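Local coordinates for protein auracyanin-A (Chloroflexus aurantiacus, PDB 2AAN) that probably accepts electrons from the membrane-bound alternative complex III, carrying them on a single bound copper ion, at residues Glu28-Asp33 / Ala54-Asn59; Ala83-Pro88 / Ser98-Gly103; Val19-Gly24 / Val45-Lys50; Val109-Pro114 / Gly134-Asn139. All blocks are in the same frame, centred on the assembly; numbering follows the deposited sequence.

Contact 1 (Glu28-Asp33 / Ala54-Asn59). With CU (copper (II) ion), chain B.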
loop_
_atom_site.group_PDB
_atom_site.type_symbol
_atom_site.label_atom_id
_atom_site.label_comp_id
_atom_site.label_asym_id
_atom_site.label_seq_id
_atom_site.Cartn_x
_atom_site.Cartn_y
_atom_site.Cartn_z
ATOM N N GLU A 28 2.172 -16.269 3.398
ATOM C CA GLU A 28 0.744 -16.451 3.256
ATOM C C GLU A 28 -0.077 -15.614 4.246
ATOM O O GLU A 28 -1.298 -15.638 4.208
ATOM C CB GLU A 28 0.396 -17.926 3.421
ATOM C CG GLU A 28 1.036 -18.804 2.392
ATOM C CD GLU A 28 0.563 -18.526 0.992
ATOM O OE1 GLU A 28 1.308 -18.907 0.059
ATOM O OE2 GLU A 28 -0.535 -17.918 0.815
ATOM N N GLU A 29 0.597 -14.842 5.095
ATOM C CA GLU A 29 -0.070 -14.078 6.142
ATOM C C GLU A 29 -0.670 -12.786 5.583
ATOM O O GLU A 29 -0.242 -12.291 4.553
ATOM C CB GLU A 29 0.930 -13.687 7.230
ATOM C CG GLU A 29 1.517 -14.864 7.976
ATOM C CD GLU A 29 0.460 -15.633 8.750
ATOM O OE1 GLU A 29 -0.497 -15.004 9.275
ATOM O OE2 GLU A 29 0.588 -16.871 8.839
ATOM N N LEU A 30 -1.601 -12.223 6.346
ATOM C CA LEU A 30 -2.224 -10.961 6.054
ATOM C C LEU A 30 -1.356 -9.867 6.714
ATOM O O LEU A 30 -1.729 -9.260 7.703
ATOM C CB LEU A 30 -3.656 -10.945 6.571
ATOM C CG LEU A 30 -4.715 -11.560 5.648
ATOM C CD1 LEU A 30 -4.298 -12.691 4.727
ATOM C CD2 LEU A 30 -5.943 -11.874 6.337
ATOM N N ALA A 31 -0.193 -9.634 6.117
ATOM C CA ALA A 31 0.843 -8.780 6.691
ATOM C C ALA A 31 1.798 -8.470 5.586
ATOM O O ALA A 31 2.056 -9.330 4.722
ATOM C CB ALA A 31 1.603 -9.505 7.802
ATOM N N PHE A 32 2.334 -7.261 5.633
ATOM C CA PHE A 32 3.524 -6.915 4.875
ATOM C C PHE A 32 4.720 -7.461 5.625
ATOM O O PHE A 32 4.732 -7.521 6.864
ATOM C CB PHE A 32 3.651 -5.406 4.694
ATOM C CG PHE A 32 2.551 -4.784 3.869
ATOM C CD1 PHE A 32 1.549 -4.055 4.470
ATOM C CD2 PHE A 32 2.582 -4.874 2.491
ATOM C CE1 PHE A 32 0.551 -3.445 3.695
ATOM C CE2 PHE A 32 1.595 -4.312 1.716
ATOM C CZ PHE A 32 0.559 -3.608 2.323
ATOM N N ASP A 33 5.750 -7.812 4.885
ATOM C CA ASP A 33 7.008 -8.270 5.496
ATOM C C ASP A 33 7.904 -7.185 6.057
ATOM O O ASP A 33 8.932 -7.486 6.594
ATOM C CB ASP A 33 7.804 -9.191 4.574
ATOM C CG ASP A 33 8.379 -8.533 3.321
ATOM O OD1 ASP A 33 8.344 -7.315 3.098
ATOM O OD2 ASP A 33 8.940 -9.323 2.534
ATOM N N ALA A 54 0.703 -17.486 -3.277
ATOM C CA ALA A 54 0.218 -18.017 -4.537
ATOM C C ALA A 54 -1.294 -17.851 -4.607
ATOM O O ALA A 54 -1.876 -17.998 -5.659
ATOM C CB ALA A 54 0.585 -19.494 -4.629
ATOM N N VAL A 55 -1.933 -17.509 -3.481
ATOM C CA VAL A 55 -3.398 -17.617 -3.368
ATOM C C VAL A 55 -4.107 -16.374 -2.796
ATOM O O VAL A 55 -5.302 -16.401 -2.487
ATOM C CB VAL A 55 -3.749 -18.863 -2.525
ATOM C CG1 VAL A 55 -3.153 -20.124 -3.173
ATOM C CG2 VAL A 55 -3.251 -18.729 -1.081
ATOM N N GLN A 56 -3.380 -15.275 -2.687
ATOM C CA GLN A 56 -3.946 -14.054 -2.203
ATOM C C GLN A 56 -3.665 -13.074 -3.301
ATOM O O GLN A 56 -2.697 -13.264 -4.063
ATOM C CB GLN A 56 -3.247 -13.649 -0.939
ATOM C CG GLN A 56 -3.482 -14.576 0.199
ATOM C CD GLN A 56 -4.837 -14.381 0.837
ATOM O OE1 GLN A 56 -5.586 -13.452 0.495
ATOM N NE2 GLN A 56 -5.129 -15.209 1.818
ATOM N N GLN A 57 -4.549 -12.085 -3.408
ATOM C CA GLN A 57 -4.222 -10.828 -4.064
ATOM C C GLN A 57 -3.876 -9.849 -2.969
ATOM O O GLN A 57 -4.388 -9.957 -1.884
ATOM C CB GLN A 57 -5.369 -10.293 -4.964
ATOM C CG GLN A 57 -6.737 -10.513 -4.421
ATOM C CD GLN A 57 -7.829 -9.978 -5.279
ATOM O OE1 GLN A 57 -7.594 -9.321 -6.290
ATOM N NE2 GLN A 57 -9.057 -10.248 -4.863
ATOM N N HIS A 58 -3.006 -8.900 -3.275
ATOM C CA HIS A 58 -2.660 -7.822 -2.362
ATOM C C HIS A 58 -2.393 -6.550 -3.157
ATOM O O HIS A 58 -1.947 -6.594 -4.307
ATOM C CB HIS A 58 -1.359 -8.119 -1.631
ATOM C CG HIS A 58 -1.410 -9.285 -0.685
ATOM N ND1 HIS A 58 -2.159 -9.282 0.471
ATOM C CD2 HIS A 58 -0.791 -10.493 -0.730
ATOM C CE1 HIS A 58 -2.000 -10.436 1.100
ATOM N NE2 HIS A 58 -1.149 -11.180 0.406
ATOM N N ASN A 59 -2.493 -5.434 -2.459
ATOM C CA ASN A 59 -1.929 -4.189 -2.963
ATOM C C ASN A 59 -1.206 -3.435 -1.857
ATOM O O ASN A 59 -1.149 -3.891 -0.709
ATOM C CB ASN A 59 -2.985 -3.340 -3.703
ATOM C CG ASN A 59 -4.187 -2.987 -2.856
ATOM O OD1 ASN A 59 -4.096 -2.968 -1.655
ATOM N ND2 ASN A 59 -5.336 -2.698 -3.497
HETATM CU CU CU B . -3.594 -7.916 1.042
HETATM O O HOH W 1 -2.806 -16.952 2.375
HETATM O O HOH W 2 -0.076 -13.227 2.074
#
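Glu-28 and Gln-56 mark the closest approach of two irregular loops, their CA atoms 7.6 Å apart, so side chains and waters rather than paired backbones span the gap. The loops lie at the copper end of a cupredoxin fold, and His-58, with Cys-123, His-128 and Met-132, forms the metal site of a blue copper protein. Leu-30 is the centre of an inverse gamma turn, which its weak Ala-31 N to Glu-29 O bond closes. Glu-28 is long enough to reach across: its chain bends at CB-CG (chi2 -64°), which brings OE2 to 3.4 Å from Val-55 CG2. The same oxygen is hydrogen-bonded to Ser-53. A water donates to both Glu-28 O and Glu-28 OE2 and accepts from Gln-56 NE2 at 3.0 Å, which suits a glutamine, whose amide offers an N-H without charge. Leu-30 crosses that side chain at about a right angle, and Leu-30 CD1 lies 3.9 Å from Gln-56 NE2. Deeper in, the Phe-32 ring presents its edge to the backbone of Asn-59, with CZ 3.5 Å from Asn-59 O. That carbonyl is buried here and has no hydrogen-bonding partner in the model. Histidine suits position His-58 because its two ring nitrogens serve different partners: ND1 binds the copper ion at 2.1 Å, while NE2 gives its N-H to a second water. This water sits 2.9 Å from His-58 NE2 and donates a hydrogen bond to Glu-29 O, the carbonyl that also receives the weak bond of the turn.

Contact 2 (Ala83-Pro88 / Ser98-Gly103); sequences AANYLP and SPLANG
The amide nitrogen of Asn-85 donates to the backbone carbonyl of Ser-98, ND2 to O 2.7 Å, in a short bond bent at the hydrogen (141°). The approach runs nearly along the C=O axis, with the oxygen slightly tilted from the amide plane. The other end of the amide works too: OD1 accepts from Asn-59 ND2 and rests 3.3 Å from Leu-100 CB, the two side chains sliding past each other in opposite directions. CG trans to the backbone nitrogen (chi1 -158°) carries the amide across to the 98-103 loop. Asparagine also tolerates the left-handed backbone found here (phi 58°), a conformation that Tyr-86 continues. A leucine in place of Asn-85 would probably leave Ser-98 O without this donor and Asn-59 ND2 without its acceptor. Leu-100 sends CD2 to 4.1 Å from Tyr-86 CE1, while the phenol oxygen beyond is hydrogen-bonded to Gln-57. Ser-98 turns its hydroxyl back on its own loop, OG donating to Pro-99 O at 2.8 Å, and OG is also hydrogen-bonded to Trp-60 N. This loop packing lies next to the copper end of the cupredoxin fold, Ala-101 being hydrogen-bonded through its backbone to His-58. It joins the loop after helix 67-80 to the one linking strands 94-97 and 106-112, with Leu-87 packing on Ile-73 of the helix and Ser-98 on Val-107 of strand 106-112.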
loop_
_atom_site.group_PDB
_atom_site.type_symbol
_atom_site.label_atom_id
_atom_site.label_comp_id
_atom_site.label_asym_id
_atom_site.label_seq_id
_atom_site.Cartn_x
_atom_site.Cartn_y
_atom_site.Cartn_z
ATOM N N ALA A 83 -11.461 -4.520 -10.425
ATOM C CA ALA A 83 -11.117 -3.704 -11.575
ATOM C C ALA A 83 -10.776 -2.251 -11.180
ATOM O O ALA A 83 -10.098 -1.568 -11.930
ATOM C CB ALA A 83 -12.222 -3.751 -12.605
ATOM N N ALA A 84 -11.230 -1.811 -10.003
ATOM C CA ALA A 84 -10.896 -0.512 -9.414
ATOM C C ALA A 84 -9.858 -0.652 -8.311
ATOM O O ALA A 84 -9.741 0.230 -7.451
ATOM C CB ALA A 84 -12.131 0.121 -8.831
ATOM N N ASN A 85 -9.144 -1.778 -8.306
ATOM C CA ASN A 85 -8.102 -2.043 -7.323
ATOM C C ASN A 85 -8.679 -1.993 -5.917
ATOM O O ASN A 85 -7.991 -1.614 -4.991
ATOM C CB ASN A 85 -6.941 -1.027 -7.484
ATOM C CG ASN A 85 -5.575 -1.522 -6.884
ATOM O OD1 ASN A 85 -5.432 -2.656 -6.419
ATOM N ND2 ASN A 85 -4.579 -0.647 -6.918
ATOM N N TYR A 86 -9.942 -2.391 -5.749
ATOM C CA TYR A 86 -10.598 -2.310 -4.441
ATOM C C TYR A 86 -10.336 -0.950 -3.826
ATOM O O TYR A 86 -9.992 -0.846 -2.650
ATOM C CB TYR A 86 -10.121 -3.423 -3.507
ATOM C CG TYR A 86 -10.432 -4.815 -4.029
ATOM C CD1 TYR A 86 -9.450 -5.585 -4.609
ATOM C CD2 TYR A 86 -11.717 -5.347 -3.950
ATOM C CE1 TYR A 86 -9.727 -6.870 -5.078
ATOM C CE2 TYR A 86 -12.009 -6.640 -4.424
ATOM C CZ TYR A 86 -10.988 -7.385 -4.995
ATOM O OH TYR A 86 -11.255 -8.651 -5.476
ATOM N N LEU A 87 -10.512 0.096 -4.624
ATOM C CA LEU A 87 -10.297 1.464 -4.139
ATOM C C LEU A 87 -11.371 2.398 -4.644
ATOM O O LEU A 87 -11.975 2.151 -5.683
ATOM C CB LEU A 87 -8.957 1.987 -4.644
ATOM C CG LEU A 87 -7.709 1.548 -3.905
ATOM C CD1 LEU A 87 -6.537 2.125 -4.677
ATOM C CD2 LEU A 87 -7.704 2.031 -2.475
ATOM N N PRO A 88 -11.615 3.479 -3.899
ATOM C CA PRO A 88 -12.499 4.533 -4.405
ATOM C C PRO A 88 -11.856 5.349 -5.519
ATOM O O PRO A 88 -10.624 5.549 -5.542
ATOM C CB PRO A 88 -12.723 5.417 -3.186
ATOM C CG PRO A 88 -11.528 5.234 -2.382
ATOM C CD PRO A 88 -11.069 3.805 -2.578
ATOM N N SER A 98 -0.108 0.983 -5.582
ATOM C CA SER A 98 0.433 -0.116 -6.365
ATOM C C SER A 98 -0.687 -0.682 -7.255
ATOM O O SER A 98 -1.865 -0.645 -6.907
ATOM C CB SER A 98 1.030 -1.218 -5.497
ATOM O OG SER A 98 0.014 -2.055 -5.017
ATOM N N PRO A 99 -0.315 -1.210 -8.417
ATOM C CA PRO A 99 -1.247 -2.060 -9.109
ATOM C C PRO A 99 -1.634 -3.220 -8.181
ATOM O O PRO A 99 -0.929 -3.503 -7.212
ATOM C CB PRO A 99 -0.411 -2.575 -10.286
ATOM C CG PRO A 99 0.608 -1.572 -10.485
ATOM C CD PRO A 99 0.957 -1.106 -9.129
ATOM N N LEU A 100 -2.729 -3.897 -8.504
ATOM C CA LEU A 100 -3.166 -5.053 -7.778
ATOM C C LEU A 100 -2.292 -6.233 -8.104
ATOM O O LEU A 100 -2.127 -6.580 -9.255
ATOM C CB LEU A 100 -4.594 -5.369 -8.159
ATOM C CG LEU A 100 -5.405 -6.384 -7.369
ATOM C CD1 LEU A 100 -5.471 -6.083 -5.899
ATOM C CD2 LEU A 100 -6.806 -6.377 -7.913
ATOM N N ALA A 101 -1.748 -6.885 -7.089
ATOM C CA ALA A 101 -0.839 -7.985 -7.354
ATOM C C ALA A 101 -1.550 -9.313 -7.134
ATOM O O ALA A 101 -2.039 -9.600 -6.058
ATOM C CB ALA A 101 0.377 -7.872 -6.530
ATOM N N ASN A 102 -1.620 -10.116 -8.191
ATOM C CA ASN A 102 -2.137 -11.471 -8.103
ATOM C C ASN A 102 -1.110 -12.406 -7.533
ATOM O O ASN A 102 0.019 -11.996 -7.231
ATOM C CB ASN A 102 -2.613 -11.927 -9.484
ATOM C CG ASN A 102 -3.847 -11.161 -9.935
ATOM O OD1 ASN A 102 -4.664 -10.742 -9.114
ATOM N ND2 ASN A 102 -3.986 -10.977 -11.221
ATOM N N GLY A 103 -1.496 -13.667 -7.366
ATOM C CA GLY A 103 -0.594 -14.689 -6.818
ATOM C C GLY A 103 0.799 -14.694 -7.445
ATOM O O GLY A 103 0.930 -14.676 -8.666
#

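Contact 3 (Val19-Gly24 / Val45-Lys50); sequences VTIEIG and VTIRFK
Ile-23 and Ile-47 meet at the apolar centre of this parallel strand pair, their CG2 methyls 3.6 Å apart. On the same face Ile-21 CD1 rests 3.6 Å from Val-45 CG1, and Ile-47 CD1 lies against Ile-21 CB. Branched residues suit extended strands and give this inward face a continuous hydrocarbon surface, on which Leu-37 and Val-39 of strand 36-39 also pack. Phe-49 closes it toward the copper end: with CG trans to the backbone nitrogen (chi1 177°), the ring comes up beside Gly-24, Phe-49 CE1 3.6 Å from Gly-24 C, and meets His-58. An alanine at Phe-49 would probably leave a gap beside Ile-23 and Gly-24 and the copper ligand His-58 less firmly packed. A CB at Gly-24 would clash with Lys-50 O, about 2.7 Å away. Five backbone hydrogen bonds join the strands, among them Ile-21 N to Thr-46 O at 2.7 Å. On the polar outward face a water bridges Val-19 O and Thr-46 OG1, the hydroxyl being hydrogen-bonded also to Thr-110. Glu-22 runs beside the extended Arg-48, but Glu-22 OE2 stays 4.1 Å from Arg-48 NE, beyond a salt bridge, with carboxylate and guanidinium planes 85° apart. The chemistry is that of an amphipathic sheet edge in the cupredoxin sandwich: apolar inside, polar and charged outside, with Arg-48 also in a long, weak ion pair with Glu-108.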
loop_
_atom_site.group_PDB
_atom_site.type_symbol
_atom_site.label_atom_id
_atom_site.label_comp_id
_atom_site.label_asym_id
_atom_site.label_seq_id
_atom_site.Cartn_x
_atom_site.Cartn_y
_atom_site.Cartn_z
ATOM N N VAL A 19 15.383 5.743 -5.279
ATOM C CA VAL A 19 15.588 4.445 -4.659
ATOM C C VAL A 19 14.410 3.520 -4.888
ATOM O O VAL A 19 13.275 3.953 -5.148
ATOM C CB VAL A 19 15.780 4.557 -3.150
ATOM C CG1 VAL A 19 17.044 5.320 -2.839
ATOM C CG2 VAL A 19 14.510 5.169 -2.455
ATOM N N THR A 20 14.695 2.237 -4.850
ATOM C CA THR A 20 13.653 1.256 -4.834
ATOM C C THR A 20 13.588 0.743 -3.402
ATOM O O THR A 20 14.603 0.506 -2.768
ATOM C CB THR A 20 13.912 0.086 -5.792
ATOM O OG1 THR A 20 13.847 0.547 -7.145
ATOM C CG2 THR A 20 12.875 -1.014 -5.601
ATOM N N ILE A 21 12.387 0.574 -2.903
ATOM C CA ILE A 21 12.182 -0.101 -1.635
ATOM C C ILE A 21 11.451 -1.408 -1.937
ATOM O O ILE A 21 10.381 -1.415 -2.557
ATOM C CB ILE A 21 11.380 0.737 -0.662
ATOM C CG1 ILE A 21 12.175 1.965 -0.253
ATOM C CG2 ILE A 21 11.025 -0.099 0.565
ATOM C CD1 ILE A 21 11.334 2.971 0.464
ATOM N N GLU A 22 12.058 -2.516 -1.519
ATOM C CA GLU A 22 11.472 -3.838 -1.715
ATOM C C GLU A 22 10.530 -4.108 -0.563
ATOM O O GLU A 22 10.870 -3.881 0.578
ATOM C CB GLU A 22 12.533 -4.924 -1.696
ATOM C CG GLU A 22 13.790 -4.616 -2.434
ATOM C CD GLU A 22 13.681 -4.878 -3.889
ATOM O OE1 GLU A 22 14.679 -4.596 -4.583
ATOM O OE2 GLU A 22 12.627 -5.369 -4.350
ATOM N N ILE A 23 9.343 -4.601 -0.858
ATOM C CA ILE A 23 8.449 -5.028 0.213
ATOM C C ILE A 23 7.610 -6.136 -0.323
ATOM O O ILE A 23 7.423 -6.241 -1.530
ATOM C CB ILE A 23 7.592 -3.850 0.765
ATOM C CG1 ILE A 23 6.774 -4.272 1.979
ATOM C CG2 ILE A 23 6.729 -3.229 -0.341
ATOM C CD1 ILE A 23 6.147 -3.116 2.706
ATOM N N GLY A 24 7.112 -6.989 0.564
ATOM C CA GLY A 24 6.288 -8.080 0.093
ATOM C C GLY A 24 5.256 -8.444 1.120
ATOM O O GLY A 24 5.148 -7.814 2.150
ATOM N N VAL A 45 10.696 7.466 -4.891
ATOM C CA VAL A 45 10.590 6.139 -4.292
ATOM C C VAL A 45 9.839 5.222 -5.254
ATOM O O VAL A 45 8.740 5.561 -5.705
ATOM C CB VAL A 45 9.770 6.159 -2.964
ATOM C CG1 VAL A 45 9.771 4.723 -2.301
ATOM C CG2 VAL A 45 10.293 7.214 -2.020
ATOM N N THR A 46 10.469 4.111 -5.631
ATOM C CA THR A 46 9.799 3.035 -6.328
ATOM C C THR A 46 9.565 1.929 -5.282
ATOM O O THR A 46 10.503 1.401 -4.705
ATOM C CB THR A 46 10.604 2.505 -7.552
ATOM O OG1 THR A 46 10.801 3.568 -8.518
ATOM C CG2 THR A 46 9.841 1.339 -8.221
ATOM N N ILE A 47 8.309 1.639 -5.006
ATOM C CA ILE A 47 7.943 0.464 -4.215
ATOM C C ILE A 47 7.786 -0.719 -5.160
ATOM O O ILE A 47 7.043 -0.658 -6.141
ATOM C CB ILE A 47 6.632 0.706 -3.413
ATOM C CG1 ILE A 47 6.823 1.837 -2.391
ATOM C CG2 ILE A 47 6.155 -0.604 -2.781
ATOM C CD1 ILE A 47 7.586 1.462 -1.192
ATOM N N ARG A 48 8.583 -1.733 -4.918
ATOM C CA ARG A 48 8.499 -2.975 -5.634
ATOM C C ARG A 48 7.896 -3.994 -4.670
ATOM O O ARG A 48 8.548 -4.478 -3.757
ATOM C CB ARG A 48 9.884 -3.387 -6.108
ATOM C CG ARG A 48 9.908 -4.649 -6.969
ATOM C CD ARG A 48 11.309 -4.912 -7.526
ATOM N NE ARG A 48 11.400 -6.227 -8.154
ATOM C CZ ARG A 48 11.005 -6.515 -9.399
ATOM N NH1 ARG A 48 10.488 -5.576 -10.200
ATOM N NH2 ARG A 48 11.130 -7.762 -9.851
ATOM N N PHE A 49 6.619 -4.274 -4.869
ATOM C CA PHE A 49 5.847 -5.098 -3.978
ATOM C C PHE A 49 5.741 -6.479 -4.549
ATOM O O PHE A 49 5.233 -6.671 -5.637
ATOM C CB PHE A 49 4.475 -4.480 -3.805
ATOM C CG PHE A 49 3.546 -5.274 -2.960
ATOM C CD1 PHE A 49 3.908 -5.713 -1.717
ATOM C CD2 PHE A 49 2.268 -5.578 -3.420
ATOM C CE1 PHE A 49 3.029 -6.415 -0.905
ATOM C CE2 PHE A 49 1.392 -6.304 -2.625
ATOM C CZ PHE A 49 1.802 -6.746 -1.352
ATOM N N LYS A 50 6.271 -7.424 -3.803
ATOM C CA LYS A 50 6.313 -8.799 -4.215
ATOM C C LYS A 50 5.261 -9.571 -3.435
ATOM O O LYS A 50 5.305 -9.669 -2.192
ATOM C CB LYS A 50 7.684 -9.386 -3.933
ATOM C CG LYS A 50 7.881 -10.792 -4.482
ATOM C CD LYS A 50 9.273 -11.305 -4.075
ATOM C CE LYS A 50 9.642 -12.619 -4.781
ATOM N NZ LYS A 50 8.491 -13.565 -4.885
HETATM O O HOH W 3 12.963 5.085 -7.905
HETATM O O HOH W 4 10.192 -6.780 -3.544
#

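Contact 4 (Val109-Pro114 / Gly134-Asn139). With SO4 (sulfate ion), chain D.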
loop_
_atom_site.group_PDB
_atom_site.type_symbol
_atom_site.label_atom_id
_atom_site.label_comp_id
_atom_site.label_asym_id
_atom_site.label_seq_id
_atom_site.Cartn_x
_atom_site.Cartn_y
_atom_site.Cartn_z
ATOM N N VAL A 109 5.121 0.644 -7.896
ATOM C CA VAL A 109 4.632 2.023 -7.988
ATOM C C VAL A 109 5.751 3.002 -7.671
ATOM O O VAL A 109 6.415 2.855 -6.665
ATOM C CB VAL A 109 3.429 2.282 -7.046
ATOM C CG1 VAL A 109 3.653 1.666 -5.698
ATOM C CG2 VAL A 109 3.190 3.790 -6.908
ATOM N N THR A 110 5.977 3.979 -8.559
ATOM C CA THR A 110 6.934 5.056 -8.314
ATOM C C THR A 110 6.181 6.323 -7.927
ATOM O O THR A 110 5.204 6.705 -8.596
ATOM C CB THR A 110 7.805 5.325 -9.578
ATOM O OG1 THR A 110 8.472 4.113 -9.970
ATOM C CG2 THR A 110 8.826 6.389 -9.344
ATOM N N PHE A 111 6.605 6.965 -6.837
ATOM C CA PHE A 111 5.972 8.211 -6.397
ATOM C C PHE A 111 7.015 9.143 -5.783
ATOM O O PHE A 111 8.117 8.739 -5.475
ATOM C CB PHE A 111 4.835 7.939 -5.403
ATOM C CG PHE A 111 5.291 7.355 -4.080
ATOM C CD1 PHE A 111 5.439 8.156 -2.953
ATOM C CD2 PHE A 111 5.517 5.990 -3.947
ATOM C CE1 PHE A 111 5.835 7.631 -1.744
ATOM C CE2 PHE A 111 5.905 5.457 -2.727
ATOM C CZ PHE A 111 6.069 6.266 -1.635
ATOM N N THR A 112 6.663 10.411 -5.711
ATOM C CA THR A 112 7.447 11.401 -5.005
ATOM C C THR A 112 7.001 11.382 -3.554
ATOM O O THR A 112 5.820 11.561 -3.257
ATOM C CB THR A 112 7.204 12.802 -5.559
ATOM O OG1 THR A 112 7.642 12.857 -6.932
ATOM C CG2 THR A 112 7.968 13.856 -4.729
ATOM N N ALA A 113 7.942 11.205 -2.638
ATOM C CA ALA A 113 7.566 11.085 -1.230
ATOM C C ALA A 113 6.914 12.363 -0.789
ATOM O O ALA A 113 7.366 13.447 -1.193
ATOM C CB ALA A 113 8.754 10.837 -0.381
ATOM N N PRO A 114 5.868 12.269 0.044
ATOM C CA PRO A 114 5.158 13.460 0.504
ATOM C C PRO A 114 5.977 14.329 1.469
ATOM O O PRO A 114 7.157 14.098 1.672
ATOM C CB PRO A 114 3.936 12.879 1.203
ATOM C CG PRO A 114 4.364 11.517 1.645
ATOM C CD PRO A 114 5.261 11.030 0.569
ATOM N N GLY A 134 1.160 -0.901 7.596
ATOM C CA GLY A 134 2.441 -0.466 8.066
ATOM C C GLY A 134 2.536 1.047 8.044
ATOM O O GLY A 134 1.531 1.745 7.842
ATOM N N LYS A 135 3.755 1.529 8.247
ATOM C CA LYS A 135 4.025 2.946 8.426
ATOM C C LYS A 135 5.179 3.418 7.524
ATOM O O LYS A 135 6.218 2.793 7.506
ATOM C CB LYS A 135 4.426 3.135 9.889
ATOM C CG LYS A 135 4.630 4.523 10.384
ATOM C CD LYS A 135 4.842 4.498 11.901
ATOM C CE LYS A 135 6.288 4.114 12.270
ATOM N NZ LYS A 135 6.492 4.045 13.774
ATOM N N LEU A 136 4.965 4.508 6.791
ATOM C CA LEU A 136 6.013 5.163 6.012
ATOM C C LEU A 136 6.468 6.405 6.808
ATOM O O LEU A 136 5.666 7.278 7.092
ATOM C CB LEU A 136 5.492 5.589 4.641
ATOM C CG LEU A 136 6.524 6.383 3.842
ATOM C CD1 LEU A 136 7.611 5.450 3.321
ATOM C CD2 LEU A 136 5.877 7.139 2.693
ATOM N N VAL A 137 7.749 6.452 7.155
ATOM C CA VAL A 137 8.346 7.608 7.828
ATOM C C VAL A 137 9.070 8.450 6.797
ATOM O O VAL A 137 9.989 7.967 6.127
ATOM C CB VAL A 137 9.328 7.181 8.923
ATOM C CG1 VAL A 137 9.863 8.413 9.681
ATOM C CG2 VAL A 137 8.643 6.247 9.920
ATOM N N VAL A 138 8.653 9.699 6.670
ATOM C CA VAL A 138 9.282 10.624 5.733
ATOM C C VAL A 138 9.970 11.699 6.561
ATOM O O VAL A 138 9.308 12.369 7.375
ATOM C CB VAL A 138 8.254 11.253 4.793
ATOM C CG1 VAL A 138 8.971 12.086 3.719
ATOM C CG2 VAL A 138 7.414 10.190 4.143
ATOM N N ASN A 139 11.284 11.827 6.387
ATOM C CA ASN A 139 12.098 12.789 7.143
ATOM C C ASN A 139 12.310 14.094 6.386
ATOM O O ASN A 139 12.483 14.089 5.162
ATOM C CB ASN A 139 13.439 12.155 7.512
ATOM C CG ASN A 139 13.289 11.051 8.542
ATOM O OD1 ASN A 139 13.828 9.950 8.385
ATOM N ND2 ASN A 139 12.537 11.337 9.609
HETATM S S SO4 D . 6.287 7.259 14.875
HETATM O O1 SO4 D . 5.192 6.403 14.480
HETATM O O2 SO4 D . 5.743 8.507 15.407
HETATM O O3 SO4 D . 7.190 7.553 13.764
HETATM O O4 SO4 D . 7.049 6.573 15.917
#
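Pro-114 and Val-138 come together where two strands of opposite sheets end, in plain hydrocarbon packing across the interior of the cupredoxin sandwich. The two side chains cross obliquely, Pro-114 CG 4.2 Å from Val-138 CG2. Valine suits the spot because its two methyls reach different partners: Val-138 CG1, trans to the backbone nitrogen (chi1 -173°), turns to Pro-114 O at 3.4 Å and to Ala-113 CB at 4.3 Å, leaving CG2 for the proline ring. The Pro-114 carbonyl is buried by this contact and has no polar partner in the model, so a methyl group is what it faces. Ala-113 adds its CB methyl beside Val-138 CG1. Farther along, Phe-111 takes the less common rotamer with its ring between the backbone nitrogen and carbonyl carbon (chi1 66°), which directs the ring into the core. It offers its edge there to Leu-136, with Phe-111 CZ 4.4 Å from Leu-136 CD2. The same Leu-136 CD2 methyl also reaches Pro-114 CD at 4.5 Å, so one branch touches both ring and proline. On the outward face Lys-135 bends at its third torsion and gives NZ to sulfate O1 at 2.8 Å, an ion probably from the crystallisation liquor. Inside, the contact bridges strand 106-112 of one sheet and strand 133-138 of the other; Leu-136 also packs on Leu-37 and Val-39 of strand 36-39, Phe-111 on Val-45 and Ile-47 of strand 44-50, and Tyr-119 of strand 117-122 meets both Pro-114 and Val-138.

The four contacts run from the copper end of one cupredoxin domain to the far end of its sandwich. Along the chain contacts 1 and 3 interlock, their segments alternating, whereas contact 2 follows after both and contact 4 comes last. Contacts 1 and 2, centres about 13 Å apart, join directly through Gln-57 with Tyr-86 and the backbones of His-58 and Ala-101. Contacts 3 and 4, centres about 11 Å apart, share a sheet in which strands 44-50 and 106-112 are neighbours; contact 4 reaches across to the second sheet. Contacts 1 and 4 lie about 20 Å apart between centres. The loop holding copper ligand His-58 is thus built onto a two-sheet body.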